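Local coordinates for protein cytochrome P450 268A2 Cyp268A2 (Mycobacterium marinum, PDB 6BLD) that belongs to the cytochrome P450 family and holds protoporphyrin IX iron at the heart of a largely helical, single-chain fold, at residues Ala20-Ser25 against Pro307-Arg312; Ser34-Glu39 against Ser43-Val48; Thr296-Leu301 against Ala380-Ile385; Trp341-Asp344 against Pro349-Leu352. All coordinates share one frame; numbering follows the deposited sequence.

Contact 1: residues Ala20-Ser25 against Pro307-Arg312. With HEM (protoporphyrin IX containing Fe), chain B; DXJ ((3E,5E)-6,10-dimethylundeca-3,5,9-trien-2-one), chain C.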
# COMPACT_ATOMS: atom_id res chain seq x y z
N ALA A 20 5.28 19.35 7.43
CA ALA A 20 4.82 19.24 8.81
C ALA A 20 3.44 18.59 8.89
O ALA A 20 3.16 17.84 9.83
CB ALA A 20 4.80 20.62 9.47
N PHE A 21 2.58 18.86 7.91
CA PHE A 21 1.26 18.23 7.89
C PHE A 21 1.38 16.71 7.76
O PHE A 21 0.65 15.97 8.42
CB PHE A 21 0.42 18.79 6.75
CG PHE A 21 -0.94 18.16 6.63
CD1 PHE A 21 -1.98 18.57 7.45
CD2 PHE A 21 -1.18 17.17 5.70
CE1 PHE A 21 -3.23 17.99 7.35
CE2 PHE A 21 -2.43 16.58 5.59
CZ PHE A 21 -3.46 17.00 6.41
N TRP A 22 2.31 16.24 6.93
CA TRP A 22 2.52 14.82 6.74
C TRP A 22 3.48 14.22 7.76
O TRP A 22 3.71 13.01 7.73
CB TRP A 22 3.00 14.55 5.31
CG TRP A 22 1.93 14.85 4.31
CD1 TRP A 22 1.88 15.90 3.44
CD2 TRP A 22 0.73 14.10 4.11
NE1 TRP A 22 0.73 15.84 2.70
CE2 TRP A 22 0.00 14.74 3.09
CE3 TRP A 22 0.20 12.94 4.68
CZ2 TRP A 22 -1.22 14.27 2.63
CZ3 TRP A 22 -1.02 12.46 4.22
CH2 TRP A 22 -1.72 13.13 3.21
N ALA A 23 4.03 15.04 8.65
CA ALA A 23 4.77 14.56 9.80
C ALA A 23 3.93 14.55 11.07
O ALA A 23 4.41 14.08 12.11
CB ALA A 23 6.03 15.41 10.02
N SER A 24 2.70 15.05 11.01
CA SER A 24 1.81 15.07 12.15
C SER A 24 1.03 13.76 12.24
O SER A 24 1.11 12.89 11.38
CB SER A 24 0.85 16.26 12.06
OG SER A 24 -0.10 16.07 11.02
N SER A 25 0.25 13.63 13.32
CA SER A 25 -0.51 12.42 13.55
C SER A 25 -1.64 12.29 12.53
O SER A 25 -2.07 13.26 11.90
CB SER A 25 -1.09 12.41 14.96
OG SER A 25 -2.16 13.33 15.08
N PRO A 307 -3.05 1.44 4.76
CA PRO A 307 -1.60 1.63 4.60
C PRO A 307 -1.24 2.49 3.40
O PRO A 307 -0.21 3.18 3.43
CB PRO A 307 -1.06 0.20 4.46
CG PRO A 307 -2.21 -0.57 3.94
CD PRO A 307 -3.44 0.03 4.56
N VAL A 308 -2.04 2.46 2.34
CA VAL A 308 -1.86 3.36 1.21
C VAL A 308 -2.76 4.56 1.45
O VAL A 308 -3.99 4.45 1.39
CB VAL A 308 -2.19 2.67 -0.12
CG1 VAL A 308 -1.89 3.60 -1.29
CG2 VAL A 308 -1.41 1.37 -0.25
N MET A 309 -2.15 5.71 1.72
CA MET A 309 -2.91 6.92 2.02
C MET A 309 -3.29 7.70 0.77
O MET A 309 -4.38 8.28 0.71
CB MET A 309 -2.11 7.83 2.96
CG MET A 309 -1.85 7.24 4.33
SD MET A 309 -1.06 8.43 5.43
CE MET A 309 0.45 8.78 4.52
N THR A 310 -2.42 7.73 -0.24
CA THR A 310 -2.66 8.56 -1.41
C THR A 310 -2.32 7.81 -2.69
O THR A 310 -1.36 7.02 -2.74
CB THR A 310 -1.83 9.85 -1.37
OG1 THR A 310 -0.44 9.54 -1.28
CG2 THR A 310 -2.24 10.72 -0.19
N PHE A 311 -3.12 8.06 -3.72
CA PHE A 311 -2.80 7.73 -5.10
C PHE A 311 -3.47 8.80 -5.96
O PHE A 311 -4.53 9.32 -5.61
CB PHE A 311 -3.29 6.34 -5.51
CG PHE A 311 -2.24 5.27 -5.39
CD1 PHE A 311 -0.93 5.51 -5.78
CD2 PHE A 311 -2.56 4.01 -4.90
CE1 PHE A 311 0.04 4.52 -5.67
CE2 PHE A 311 -1.60 3.02 -4.79
CZ PHE A 311 -0.30 3.28 -5.17
N ARG A 312 -2.82 9.15 -7.06
CA ARG A 312 -3.30 10.26 -7.87
C ARG A 312 -3.61 9.79 -9.29
O ARG A 312 -3.23 8.70 -9.71
CB ARG A 312 -2.28 11.41 -7.90
CG ARG A 312 -1.18 11.22 -8.92
CD ARG A 312 -0.69 12.55 -9.46
NE ARG A 312 0.69 12.45 -9.91
CZ ARG A 312 1.06 12.40 -11.18
NH1 ARG A 312 0.16 12.46 -12.15
NH2 ARG A 312 2.35 12.30 -11.49
CHA HEM B . -2.64 -2.04 -6.31
CHB HEM B . 0.07 -5.95 -5.34
CHC HEM B . -1.47 -5.87 -0.73
CHD HEM B . -3.43 -1.49 -1.56
C1A HEM B . -1.78 -3.11 -6.46
C2A HEM B . -1.11 -3.52 -7.68
C3A HEM B . -0.37 -4.59 -7.42
C4A HEM B . -0.53 -4.91 -6.01
CMA HEM B . 0.51 -5.36 -8.42
CAA HEM B . -1.25 -2.83 -9.06
CBA HEM B . -2.52 -3.34 -9.73
CGA HEM B . -2.79 -2.55 -10.99
O1A HEM B . -3.57 -3.04 -11.85
O2A HEM B . -2.22 -1.44 -11.14
C1B HEM B . -0.16 -6.31 -4.03
C2B HEM B . 0.30 -7.53 -3.40
C3B HEM B . -0.11 -7.53 -2.13
C4B HEM B . -0.86 -6.29 -1.90
CMB HEM B . 1.13 -8.64 -4.07
CAB HEM B . 0.21 -8.68 -1.15
CBB HEM B . -0.29 -8.75 0.08
C1C HEM B . -2.14 -4.67 -0.55
C2C HEM B . -2.79 -4.23 0.66
C3C HEM B . -3.32 -3.01 0.42
C4C HEM B . -3.04 -2.66 -0.95
CMC HEM B . -2.81 -5.05 1.97
CAC HEM B . -4.14 -2.08 1.35
CBC HEM B . -4.63 -2.45 2.53
C1D HEM B . -3.41 -1.26 -2.92
C2D HEM B . -3.94 -0.09 -3.60
C3D HEM B . -3.73 -0.24 -4.91
C4D HEM B . -3.04 -1.51 -5.11
CMD HEM B . -4.64 1.10 -2.90
CAD HEM B . -4.14 0.76 -6.02
CBD HEM B . -5.62 0.59 -6.31
CGD HEM B . -6.08 1.58 -7.35
O1D HEM B . -7.30 1.60 -7.66
O2D HEM B . -5.23 2.35 -7.87
NA HEM B . -1.40 -3.99 -5.46
NB HEM B . -0.86 -5.58 -3.09
NC HEM B . -2.31 -3.69 -1.51
ND HEM B . -2.87 -2.09 -3.87
FE HEM B . -2.07 -3.95 -3.52
C10 DXJ C . 7.74 3.17 -5.54
C13 DXJ C . 10.41 5.81 -4.83
C01 DXJ C . 0.05 -0.22 -3.87
C02 DXJ C . 1.51 0.18 -3.73
C03 DXJ C . 2.28 0.25 -4.80
C04 DXJ C . 2.09 0.52 -2.35
C05 DXJ C . 3.75 0.65 -4.69
C06 DXJ C . 4.13 1.71 -5.72
C07 DXJ C . 5.65 1.89 -5.86
C08 DXJ C . 6.23 2.98 -5.40
C09 DXJ C . 6.48 0.80 -6.53
C11 DXJ C . 8.27 4.36 -5.31
C12 DXJ C . 9.77 4.57 -5.44
O14 DXJ C . 10.44 3.78 -6.02

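Contact 2: residues Ser34-Glu39 against Ser43-Val48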
# COMPACT_ATOMS: atom_id res chain seq x y z
N SER A 34 -11.75 16.29 7.67
CA SER A 34 -13.16 16.39 8.07
C SER A 34 -13.79 17.67 7.55
O SER A 34 -14.90 17.65 7.01
CB SER A 34 -13.27 16.31 9.59
OG SER A 34 -14.63 16.37 10.00
N GLU A 35 -13.10 18.81 7.71
CA GLU A 35 -13.65 20.08 7.25
C GLU A 35 -13.79 20.09 5.73
O GLU A 35 -14.78 20.61 5.20
CB GLU A 35 -12.77 21.24 7.71
CG GLU A 35 -13.16 22.58 7.08
CD GLU A 35 -12.38 23.75 7.64
OE1 GLU A 35 -12.33 24.80 6.97
OE2 GLU A 35 -11.83 23.62 8.76
N LEU A 36 -12.81 19.53 5.02
CA LEU A 36 -12.91 19.45 3.57
C LEU A 36 -14.08 18.57 3.15
O LEU A 36 -14.91 18.98 2.32
CB LEU A 36 -11.60 18.92 2.98
CG LEU A 36 -10.40 19.87 3.08
CD1 LEU A 36 -9.15 19.20 2.54
CD2 LEU A 36 -10.67 21.17 2.35
N ARG A 37 -14.18 17.37 3.72
CA ARG A 37 -15.30 16.49 3.41
C ARG A 37 -16.64 17.18 3.63
O ARG A 37 -17.60 16.92 2.89
CB ARG A 37 -15.23 15.22 4.26
CG ARG A 37 -14.26 14.16 3.75
CD ARG A 37 -14.51 12.81 4.40
NE ARG A 37 -14.77 12.92 5.84
CZ ARG A 37 -13.84 12.84 6.78
NH1 ARG A 37 -12.57 12.63 6.45
NH2 ARG A 37 -14.17 12.96 8.06
N ALA A 38 -16.72 18.07 4.61
CA ALA A 38 -18.00 18.70 4.93
C ALA A 38 -18.26 19.92 4.05
O ALA A 38 -19.37 20.08 3.53
CB ALA A 38 -18.03 19.09 6.41
N GLU A 39 -17.26 20.78 3.87
CA GLU A 39 -17.46 22.06 3.20
C GLU A 39 -17.01 22.06 1.74
O GLU A 39 -17.76 22.50 0.87
CB GLU A 39 -16.73 23.17 3.97
CG GLU A 39 -16.90 23.12 5.49
CD GLU A 39 -18.33 23.33 5.96
OE1 GLU A 39 -19.19 23.71 5.14
OE2 GLU A 39 -18.59 23.12 7.16
N SER A 43 -11.17 20.14 -3.52
CA SER A 43 -10.50 21.42 -3.34
C SER A 43 -9.16 21.43 -4.07
O SER A 43 -8.56 20.38 -4.31
CB SER A 43 -10.29 21.73 -1.85
OG SER A 43 -9.62 20.67 -1.20
N TRP A 44 -8.71 22.63 -4.41
CA TRP A 44 -7.48 22.85 -5.16
C TRP A 44 -6.36 23.26 -4.21
O TRP A 44 -6.55 24.16 -3.38
CB TRP A 44 -7.70 23.92 -6.23
CG TRP A 44 -6.51 24.20 -7.11
CD1 TRP A 44 -5.73 25.32 -7.10
CD2 TRP A 44 -5.98 23.36 -8.14
NE1 TRP A 44 -4.75 25.23 -8.06
CE2 TRP A 44 -4.88 24.03 -8.71
CE3 TRP A 44 -6.33 22.10 -8.64
CZ2 TRP A 44 -4.12 23.48 -9.74
CZ3 TRP A 44 -5.58 21.55 -9.67
CH2 TRP A 44 -4.49 22.25 -10.21
N HIS A 45 -5.21 22.63 -4.34
CA HIS A 45 -4.09 22.82 -3.43
C HIS A 45 -2.80 22.93 -4.22
O HIS A 45 -2.71 22.43 -5.35
CB HIS A 45 -3.99 21.65 -2.43
CG HIS A 45 -5.19 21.51 -1.54
ND1 HIS A 45 -5.19 21.93 -0.23
CD2 HIS A 45 -6.41 21.00 -1.78
CE1 HIS A 45 -6.38 21.68 0.30
NE2 HIS A 45 -7.14 21.11 -0.62
N PRO A 46 -1.79 23.59 -3.67
CA PRO A 46 -0.47 23.63 -4.32
C PRO A 46 0.23 22.29 -4.21
O PRO A 46 -0.14 21.45 -3.37
CB PRO A 46 0.28 24.72 -3.54
CG PRO A 46 -0.37 24.72 -2.20
CD PRO A 46 -1.82 24.42 -2.45
N PRO A 47 1.26 22.04 -5.02
CA PRO A 47 1.94 20.73 -4.98
C PRO A 47 2.61 20.48 -3.64
O PRO A 47 2.79 21.38 -2.82
CB PRO A 47 2.97 20.83 -6.11
CG PRO A 47 2.47 21.93 -7.00
CD PRO A 47 1.80 22.90 -6.08
N VAL A 48 2.98 19.22 -3.43
CA VAL A 48 3.65 18.82 -2.19
C VAL A 48 4.93 19.62 -2.02
O VAL A 48 5.78 19.68 -2.93
CB VAL A 48 3.93 17.31 -2.19
CG1 VAL A 48 4.83 16.93 -1.02
CG2 VAL A 48 2.63 16.53 -2.15

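Contact 3: residues Thr296-Leu301 against Ala380-Ile385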
# COMPACT_ATOMS: atom_id res chain seq x y z
N THR A 296 -14.97 -10.22 8.37
CA THR A 296 -15.24 -8.80 8.54
C THR A 296 -14.20 -8.12 9.42
O THR A 296 -13.98 -6.91 9.29
CB THR A 296 -16.64 -8.59 9.13
OG1 THR A 296 -16.65 -8.98 10.51
CG2 THR A 296 -17.67 -9.42 8.36
N ALA A 297 -13.56 -8.87 10.32
CA ALA A 297 -12.51 -8.30 11.15
C ALA A 297 -11.31 -7.88 10.31
O ALA A 297 -10.73 -6.81 10.53
CB ALA A 297 -12.09 -9.29 12.23
N VAL A 298 -10.93 -8.71 9.33
CA VAL A 298 -9.82 -8.37 8.45
C VAL A 298 -10.15 -7.13 7.63
O VAL A 298 -9.31 -6.24 7.44
CB VAL A 298 -9.46 -9.57 7.56
CG1 VAL A 298 -8.67 -9.13 6.33
CG2 VAL A 298 -8.68 -10.60 8.35
N GLU A 299 -11.39 -7.03 7.15
CA GLU A 299 -11.78 -5.88 6.33
C GLU A 299 -11.73 -4.59 7.13
O GLU A 299 -11.36 -3.54 6.59
CB GLU A 299 -13.18 -6.10 5.75
CG GLU A 299 -13.24 -7.11 4.62
CD GLU A 299 -12.07 -6.98 3.67
OE1 GLU A 299 -11.97 -5.95 2.97
OE2 GLU A 299 -11.25 -7.92 3.61
N GLU A 300 -12.08 -4.64 8.42
CA GLU A 300 -12.01 -3.45 9.24
C GLU A 300 -10.57 -3.12 9.64
O GLU A 300 -10.21 -1.95 9.75
CB GLU A 300 -12.90 -3.61 10.48
CG GLU A 300 -12.78 -2.46 11.47
CD GLU A 300 -13.72 -1.31 11.16
OE1 GLU A 300 -13.88 -0.41 12.01
OE2 GLU A 300 -14.31 -1.30 10.06
N LEU A 301 -9.74 -4.14 9.83
CA LEU A 301 -8.32 -3.89 10.11
C LEU A 301 -7.65 -3.20 8.93
O LEU A 301 -6.76 -2.37 9.12
CB LEU A 301 -7.61 -5.20 10.44
CG LEU A 301 -7.91 -5.80 11.82
CD1 LEU A 301 -7.17 -7.11 12.00
CD2 LEU A 301 -7.55 -4.82 12.92
N ALA A 380 -5.55 -13.37 3.10
CA ALA A 380 -5.10 -14.67 3.61
C ALA A 380 -3.96 -14.50 4.60
O ALA A 380 -3.86 -15.25 5.58
CB ALA A 380 -4.69 -15.57 2.45
N GLN A 381 -3.07 -13.53 4.36
CA GLN A 381 -1.96 -13.30 5.28
C GLN A 381 -2.45 -12.75 6.61
O GLN A 381 -1.96 -13.16 7.67
CB GLN A 381 -0.95 -12.35 4.64
CG GLN A 381 -0.21 -12.94 3.46
CD GLN A 381 0.91 -12.04 2.98
OE1 GLN A 381 1.76 -11.61 3.76
NE2 GLN A 381 0.93 -11.75 1.68
N LEU A 382 -3.41 -11.82 6.58
CA LEU A 382 -3.91 -11.22 7.81
C LEU A 382 -4.71 -12.21 8.63
O LEU A 382 -4.64 -12.21 9.87
CB LEU A 382 -4.74 -9.98 7.50
CG LEU A 382 -4.08 -8.95 6.58
CD1 LEU A 382 -5.09 -7.96 6.03
CD2 LEU A 382 -2.94 -8.25 7.30
N ARG A 383 -5.50 -13.06 7.98
CA ARG A 383 -6.22 -14.10 8.70
C ARG A 383 -5.25 -15.06 9.38
O ARG A 383 -5.49 -15.50 10.51
CB ARG A 383 -7.14 -14.87 7.73
CG ARG A 383 -8.32 -14.06 7.21
CD ARG A 383 -9.35 -14.96 6.53
NE ARG A 383 -8.72 -15.88 5.58
CZ ARG A 383 -8.63 -15.65 4.27
NH1 ARG A 383 -9.13 -14.54 3.75
NH2 ARG A 383 -8.05 -16.54 3.48
N ALA A 384 -4.15 -15.40 8.71
CA ALA A 384 -3.23 -16.39 9.24
C ALA A 384 -2.38 -15.83 10.38
O ALA A 384 -2.20 -16.50 11.40
CB ALA A 384 -2.33 -16.92 8.12
N ILE A 385 -1.86 -14.61 10.22
CA ILE A 385 -0.94 -14.07 11.22
C ILE A 385 -1.69 -13.69 12.50
O ILE A 385 -1.18 -13.86 13.61
CB ILE A 385 -0.14 -12.89 10.65
CG1 ILE A 385 1.02 -12.53 11.57
CG2 ILE A 385 -1.04 -11.68 10.40
CD1 ILE A 385 2.07 -13.61 11.68

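Contact 4: residues Trp341-Asp344 against Pro349-Leu352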
# COMPACT_ATOMS: atom_id res chain seq x y z
N TRP A 341 -12.65 7.40 6.63
CA TRP A 341 -13.24 8.06 7.79
C TRP A 341 -14.45 8.91 7.40
O TRP A 341 -14.90 9.75 8.18
CB TRP A 341 -12.20 8.92 8.50
CG TRP A 341 -11.62 8.26 9.72
CD1 TRP A 341 -11.82 8.62 11.02
CD2 TRP A 341 -10.75 7.13 9.75
NE1 TRP A 341 -11.13 7.78 11.86
CE2 TRP A 341 -10.46 6.85 11.10
CE3 TRP A 341 -10.18 6.32 8.76
CZ2 TRP A 341 -9.63 5.80 11.49
CZ3 TRP A 341 -9.36 5.28 9.15
CH2 TRP A 341 -9.09 5.03 10.50
N ASP A 342 -14.99 8.68 6.20
CA ASP A 342 -16.11 9.47 5.69
C ASP A 342 -17.37 9.15 6.49
O ASP A 342 -17.88 8.02 6.43
CB ASP A 342 -16.31 9.17 4.21
CG ASP A 342 -17.16 10.22 3.51
OD1 ASP A 342 -17.80 11.03 4.21
OD2 ASP A 342 -17.17 10.23 2.26
N GLU A 343 -17.88 10.13 7.23
CA GLU A 343 -19.13 9.95 7.95
C GLU A 343 -20.31 9.75 7.01
O GLU A 343 -21.36 9.25 7.45
CB GLU A 343 -19.39 11.15 8.87
CG GLU A 343 -18.26 11.44 9.84
CD GLU A 343 -18.46 10.77 11.19
OE1 GLU A 343 -19.29 9.83 11.27
OE2 GLU A 343 -17.79 11.17 12.16
N ASP A 344 -20.17 10.12 5.74
CA ASP A 344 -21.18 9.87 4.72
C ASP A 344 -21.23 8.42 4.28
O ASP A 344 -22.10 8.07 3.48
CB ASP A 344 -20.92 10.76 3.51
CG ASP A 344 -21.90 11.91 3.40
OD1 ASP A 344 -22.56 12.23 4.42
OD2 ASP A 344 -22.01 12.50 2.31
N PRO A 349 -16.72 5.82 12.06
CA PRO A 349 -15.47 5.25 11.53
C PRO A 349 -14.28 5.43 12.45
O PRO A 349 -13.27 4.75 12.27
CB PRO A 349 -15.27 6.00 10.21
CG PRO A 349 -15.94 7.32 10.43
CD PRO A 349 -17.12 7.04 11.33
N GLU A 350 -14.38 6.33 13.44
CA GLU A 350 -13.29 6.53 14.39
C GLU A 350 -13.18 5.41 15.41
O GLU A 350 -12.19 5.36 16.15
CB GLU A 350 -13.47 7.87 15.11
CG GLU A 350 -14.53 7.85 16.20
CD GLU A 350 -15.94 7.94 15.66
OE1 GLU A 350 -16.10 8.25 14.46
OE2 GLU A 350 -16.89 7.70 16.43
N ARG A 351 -14.16 4.52 15.48
CA ARG A 351 -14.14 3.39 16.40
C ARG A 351 -13.93 2.10 15.63
O ARG A 351 -14.50 1.90 14.56
CB ARG A 351 -15.45 3.32 17.20
CG ARG A 351 -15.63 4.46 18.18
CD ARG A 351 -16.89 4.27 19.02
NE ARG A 351 -16.80 3.12 19.92
CZ ARG A 351 -16.12 3.11 21.06
NH1 ARG A 351 -15.46 4.20 21.45
NH2 ARG A 351 -16.10 2.02 21.82
N LEU A 352 -13.09 1.22 16.19
CA LEU A 352 -12.84 -0.07 15.56
C LEU A 352 -14.04 -0.98 15.76
O LEU A 352 -14.42 -1.28 16.89
CB LEU A 352 -11.58 -0.70 16.14
CG LEU A 352 -11.05 -1.94 15.41
CD1 LEU A 352 -10.34 -1.54 14.13
CD2 LEU A 352 -10.12 -2.74 16.31
O HOH W 1 -10.01 7.32 14.60
O HOH W 2 -15.57 10.40 13.03

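Contact 1: residues Ala20-Ser25 against Pro307-Arg312
W22, on the short N-terminal helix 19-23, meets M309 and T310 where the chain runs from helix 290-305 into strand 310-315, a connection that in P450s runs beside the haem. Apolar contact alone joins the two segments. The six-membered half of the indole does the touching: CZ3 lies 4.0 Å from M309 CE, and CH2 lies 4.2 Å from T310 CG2. Both methyls reach the ring at a slant. The side chains of W22 and M309 run antiparallel alongside each other, and the bend at the end of the methionine (chi3 -59°) turns CE to the indole.

The polar groups look elsewhere. W22 NE1 bonds to the carbonyl of L16 and T310 OG1 to that of N407, so each residue is held at its polar end while its carbon end meets the partner. Backbone bonds from W22 to G406 and from M309 to F408 tie both segments to the same C-terminal loop.

Residues 307-312 also line the bound groups. P307 packs against a haem vinyl, V308 CG2 comes within 3.7 Å of the meso carbon CHD, and F311 CE2 is 3.6 Å from haem CAD. F311 also meets (3E,5E)-6,10-dimethylundeca-3,5,9-trien-2-one, whose C01 lies in the plane of the phenyl ring at its edge, 3.8 Å from CZ.

Within the helical segment F21 packs on the indole: its CD2 stands 3.7 Å above one face of W22, toward the rim. A serine closes the turn, S24 OG giving a 2.7 Å hydrogen bond to F21 O with the hydroxyl tilted 31° from the carbonyl plane.

Contact 2: residues Ser34-Glu39 against Ser43-Val48
A helix running directly into the edge strand of a sheet builds this contact: L36 on helix 26-39 sends its isobutyl group toward S43 and H45 on strand 42-45, a few residues later. With CG anti to the carbonyl carbon (chi1 -69°), the leucine spreads both methyls over the strand's polar pair. CD2 comes within 3.7 Å of S43 OG, while CD1 lies 4.2 Å from H45 NE2 and approaches the imidazole at a slant. No hydrogen bond passes between the segments.

S43 OG and H45 NE2 bond to each other. The two residues, two apart in sequence, present their side chains on the same side of the strand, and S43 OG lies in the plane of the imidazole at its edge, 2.6 Å from NE2. This short bond, in which either partner could be the donor, gives the hydroxyl and NE2 a polar partner although the leucine methyls lie against them.

Strand 42-45 is one of the two outermost strands, within this chain, of the five-stranded mixed sheet of the P450 fold. It pairs antiparallel with strand 61-64 through backbone bonds from S43 to A63 and from H45 to F61, and the H45 and F61 rings meet at about 20°. W44 packs instead with Y11 and W62. On the helix, R37 lays one face of its guanidinium over S34 CA, 3.5 Å from the plane, while NH2 forms a salt bridge with E30 and NH1 a hydrogen bond with S338.

Contact 3: residues Thr296-Leu301 against Ala380-Ile385
V298 presses its two methyls against L382 and R383 of the facing helix. CG1, anti to the backbone N (chi1 160°), reaches L382 CD1 at 3.8 Å. CG2 takes the other branch and rests 3.7 Å from R383 CG, so the valine straddles two consecutive residues. Its side chain slants across that of L382 and stands about square to that of R383. Of the arginine side chain it is CG that touches, and no hydrogen bond links the segments.

The next shell fixes the arginine's charged end. A bend at chi3 (-49°) folds the chain back along its own helix, and A380 CA lies 3.5 Å from the plane of the guanidinium, over one face. NH2 then forms a salt bridge with E130 on helix 123-147. E299 joins the two helices through a salt bridge from OE2 to R379, while OE1 is hydrogen-bonded to H361 in the loop before helix 375-392.

Farther out, L382 also packs on T265, T268 and I269 of the long helix 247-278 and comes within about 5 Å of the haem, which its neighbour Q381 touches. On the side of helix 290-305 turned from V298, E300 bridges R303 and R356. E300 and R303 are the ExxR pair of the K helix, with R356 as a further arginine partner; the V298 side of that helix packs on the L helix, in the haem-binding core of the P450 fold.

Contact 4: residues Trp341-Asp344 against Pro349-Leu352
W341 and P349 pack against each other in the meander, the irregular loop that precedes the haem-binding stretch in P450s; residues 349-352, Pro-Glu-Arg-Leu, closely resemble the family's PERF sequence. The proline ring lies beside the tryptophan's backbone, with CG 3.5 Å from W341 O, while the proline carbonyl passes over the indole. P349 O stands 3.6 Å above one indole face, toward the rim near NE1 and CE2. That oxygen takes a hydrogen bond from R303, which also makes a cation-pi contact with W341, so one arginine holds both partners.

In the ring plane NE1 of W341 donates to a water at 3.0 Å, and this water bonds weakly to E350 O.

E343 comes at about a right angle to the proline. Bending at chi2 (-93°) turns its carboxylate to the proline ring, OE1 lying 3.5 Å from P349 CD. The other oxygen, OE2, approaches E350 OE1 at 4.1 Å, with the carboxylate planes 44° apart. A water bridges E343 OE2 and E350 OE1 and probably eases their repulsion, while E350 OE2 is hydrogen-bonded to H348 ND1.

An Asx turn encloses E343. D342 OD1 accepts the backbone N-H of D344 at 3.0 Å, from 55° out of the carboxylate plane.

The four contacts sample successive layers around one haem. Contact 1 reaches it directly: P307, V308 and F311 touch the porphyrin, and F311 also touches the second ligand. Contact 3, centred about 23 Å from contact 1, approaches the haem through Q381, which touches it, and L382, about 5 Å away; helix 290-305 leads on into strand 310-315. Contact 4 touches contacts 2 and 3. R37 NH2 of contact 2 packs 3.3 Å from W341 O, and E300 OE1 of contact 3 lies 3.5 Å from R351 O, placing the meander between helices 26-39 and 290-305. Contacts 1 and 2, centres about 13 Å apart, reach the same mixed sheet, whereas the centres of contacts 2 and 3 lie about 31 Å apart.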